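Local atomic coordinates of tubulin-like protein CetZ2 (Haloferax volcanii, PDB entry 4B45), a protein that binds GTP as a tubulin/FtsZ-like cytoskeletal protein of the CetZ family and takes part in controlling the shape of archaeal cells. Residues Gly226-Ala232 with Gly308-Val314. Residues are numbered along the deposited sequence; the frame is centred on the assembly and turned at random.
Sequences GYASAEA and GRLASLV
Arg309 takes hold of Ser229 side-on: NH2 donates to Ser229 OG at 2.7 Å, and NE reaches the same oxygen at 3.2 Å, with OG lying in the guanidinium plane. The backbone of the bound peptide shares Ser229 OG through a further hydrogen bond and also bonds Arg309 NE weakly. A turn at chi3 (65°) bends the arginine chain back across the neighbouring strand, laying one face of the guanidinium over the peptide unit between Ala230 and Glu231. The two strands form an antiparallel ladder, in which Gly226, Ala228 and Ala230 make the hydrogen-bonded pairs with Val314, Ser312 and Leu310. Its bonds range from Gly226 N to Val314 O, 2.7 Å and nearly straight, to Ala228 N to Ser312 O, 3.3 Å. Past the last paired residues, Ala232 N donates to a lone pair of Gly308 O at 2.9 Å.

The Tyr227 ring has CE1 3.7 Å from Ala311 CB, while its CD1 meets Leu313 CD1 at 3.8 Å; Leu192 packs against Tyr227 and Leu313, and apolar side chains of the bound peptide against Tyr227 and Ala311. On the other face, Ala228, Ala230 and Val314 lie against helix 240-252, where Thr246 and Thr247 bond Ser312 OG. Ala232 CB rests 3.7 Å from Leu310 CG.

Within the C-terminal domain, away from the nucleotide, this backbone-locked pair thus turns Tyr227, Ser229, Arg309 and Ala311 to the bound peptide; near its more exposed end, two nitrogens on one hydroxyl hold the guanidinium's rotation.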
loop_
_atom_site.group_PDB
_atom_site.type_symbol
_atom_site.label_atom_id
_atom_site.label_comp_id
_atom_site.label_asym_id
_atom_site.label_seq_id
_atom_site.Cartn_x
_atom_site.Cartn_y
_atom_site.Cartn_z
ATOM N N GLY A 226 2.666 0.013 9.097
ATOM C CA GLY A 226 3.761 -0.588 9.827
ATOM C C GLY A 226 3.539 -2.058 10.123
ATOM O O GLY A 226 2.408 -2.496 10.361
ATOM N N TYR A 227 4.625 -2.822 10.127
ATOM C CA TYR A 227 4.551 -4.236 10.468
ATOM C C TYR A 227 5.796 -4.722 11.223
ATOM O O TYR A 227 6.931 -4.352 10.888
ATOM C CB TYR A 227 4.320 -5.067 9.208
ATOM C CG TYR A 227 4.304 -6.562 9.437
ATOM C CD1 TYR A 227 3.159 -7.198 9.878
ATOM C CD2 TYR A 227 5.439 -7.334 9.202
ATOM C CE1 TYR A 227 3.140 -8.569 10.088
ATOM C CE2 TYR A 227 5.434 -8.700 9.413
ATOM C CZ TYR A 227 4.281 -9.311 9.860
ATOM O OH TYR A 227 4.263 -10.673 10.060
ATOM N N ALA A 228 5.572 -5.525 12.262
ATOM C CA ALA A 228 6.655 -6.252 12.934
ATOM C C ALA A 228 6.101 -7.478 13.648
ATOM O O ALA A 228 4.940 -7.483 14.069
ATOM C CB ALA A 228 7.407 -5.352 13.917
ATOM N N SER A 229 6.924 -8.516 13.784
ATOM C CA SER A 229 6.470 -9.760 14.412
ATOM C C SER A 229 7.486 -10.359 15.376
ATOM O O SER A 229 8.663 -10.000 15.375
ATOM C CB SER A 229 6.092 -10.802 13.360
ATOM O OG SER A 229 7.251 -11.357 12.761
ATOM N N ALA A 230 7.012 -11.285 16.197
ATOM C CA ALA A 230 7.848 -11.912 17.214
ATOM C C ALA A 230 7.302 -13.287 17.510
ATOM O O ALA A 230 6.102 -13.536 17.354
ATOM C CB ALA A 230 7.835 -11.090 18.469
ATOM N N GLU A 231 8.176 -14.180 17.952
ATOM C CA GLU A 231 7.730 -15.497 18.364
ATOM C C GLU A 231 6.752 -15.339 19.521
ATOM O O GLU A 231 6.935 -14.470 20.378
ATOM C CB GLU A 231 8.910 -16.369 18.779
ATOM C CG GLU A 231 8.482 -17.717 19.327
ATOM C CD GLU A 231 9.610 -18.476 19.993
ATOM O OE1 GLU A 231 10.783 -18.285 19.591
ATOM O OE2 GLU A 231 9.317 -19.265 20.921
ATOM N N ALA A 232 5.702 -16.156 19.529
ATOM C CA ALA A 232 4.757 -16.157 20.633
ATOM C C ALA A 232 4.953 -17.343 21.552
ATOM O O ALA A 232 5.106 -18.486 21.114
ATOM C CB ALA A 232 3.322 -16.120 20.131
ATOM N N GLY A 308 2.703 -19.253 14.891
ATOM C CA GLY A 308 3.530 -19.492 16.061
ATOM C C GLY A 308 4.033 -18.159 16.579
ATOM O O GLY A 308 4.798 -18.085 17.540
ATOM N N ARG A 309 3.572 -17.094 15.939
ATOM C CA ARG A 309 4.051 -15.756 16.227
ATOM C C ARG A 309 2.922 -14.792 16.589
ATOM O O ARG A 309 1.743 -15.152 16.588
ATOM C CB ARG A 309 4.823 -15.229 15.011
ATOM C CG ARG A 309 5.937 -16.169 14.576
ATOM C CD ARG A 309 6.578 -15.757 13.255
ATOM N NE ARG A 309 7.258 -14.472 13.360
ATOM C CZ ARG A 309 8.448 -14.308 13.924
ATOM N NH1 ARG A 309 9.095 -15.347 14.432
ATOM N NH2 ARG A 309 8.990 -13.100 13.984
ATOM N N LEU A 310 3.314 -13.566 16.911
ATOM C CA LEU A 310 2.396 -12.459 17.122
ATOM C C LEU A 310 2.909 -11.350 16.242
ATOM O O LEU A 310 4.114 -11.260 16.006
ATOM C CB LEU A 310 2.483 -11.950 18.560
ATOM C CG LEU A 310 1.862 -12.751 19.682
ATOM C CD1 LEU A 310 2.408 -12.240 21.000
ATOM C CD2 LEU A 310 0.353 -12.609 19.625
ATOM N N ALA A 311 2.022 -10.480 15.786
ATOM C CA ALA A 311 2.486 -9.311 15.059
ATOM C C ALA A 311 1.606 -8.120 15.347
ATOM O O ALA A 311 0.438 -8.281 15.681
ATOM C CB ALA A 311 2.550 -9.585 13.558
ATOM N N SER A 312 2.193 -6.932 15.241
ATOM C CA SER A 312 1.437 -5.696 15.244
ATOM C C SER A 312 1.434 -5.149 13.823
ATOM O O SER A 312 2.476 -5.053 13.158
ATOM C CB SER A 312 2.043 -4.659 16.186
ATOM O OG SER A 312 2.074 -5.141 17.516
ATOM N N LEU A 313 0.251 -4.799 13.363
ATOM C CA LEU A 313 0.092 -4.210 12.056
ATOM C C LEU A 313 -0.543 -2.874 12.355
ATOM O O LEU A 313 -1.662 -2.821 12.871
ATOM C CB LEU A 313 -0.840 -5.082 11.234
ATOM C CG LEU A 313 -1.101 -4.763 9.771
ATOM C CD1 LEU A 313 0.145 -5.069 8.934
ATOM C CD2 LEU A 313 -2.294 -5.585 9.299
ATOM N N VAL A 314 0.187 -1.795 12.097
ATOM C CA VAL A 314 -0.300 -0.457 12.431
ATOM C C VAL A 314 -0.452 0.446 11.215
ATOM O O VAL A 314 0.535 0.813 10.591
ATOM C CB VAL A 314 0.634 0.242 13.417
ATOM C CG1 VAL A 314 0.118 1.632 13.712
ATOM C CG2 VAL A 314 0.740 -0.574 14.715
#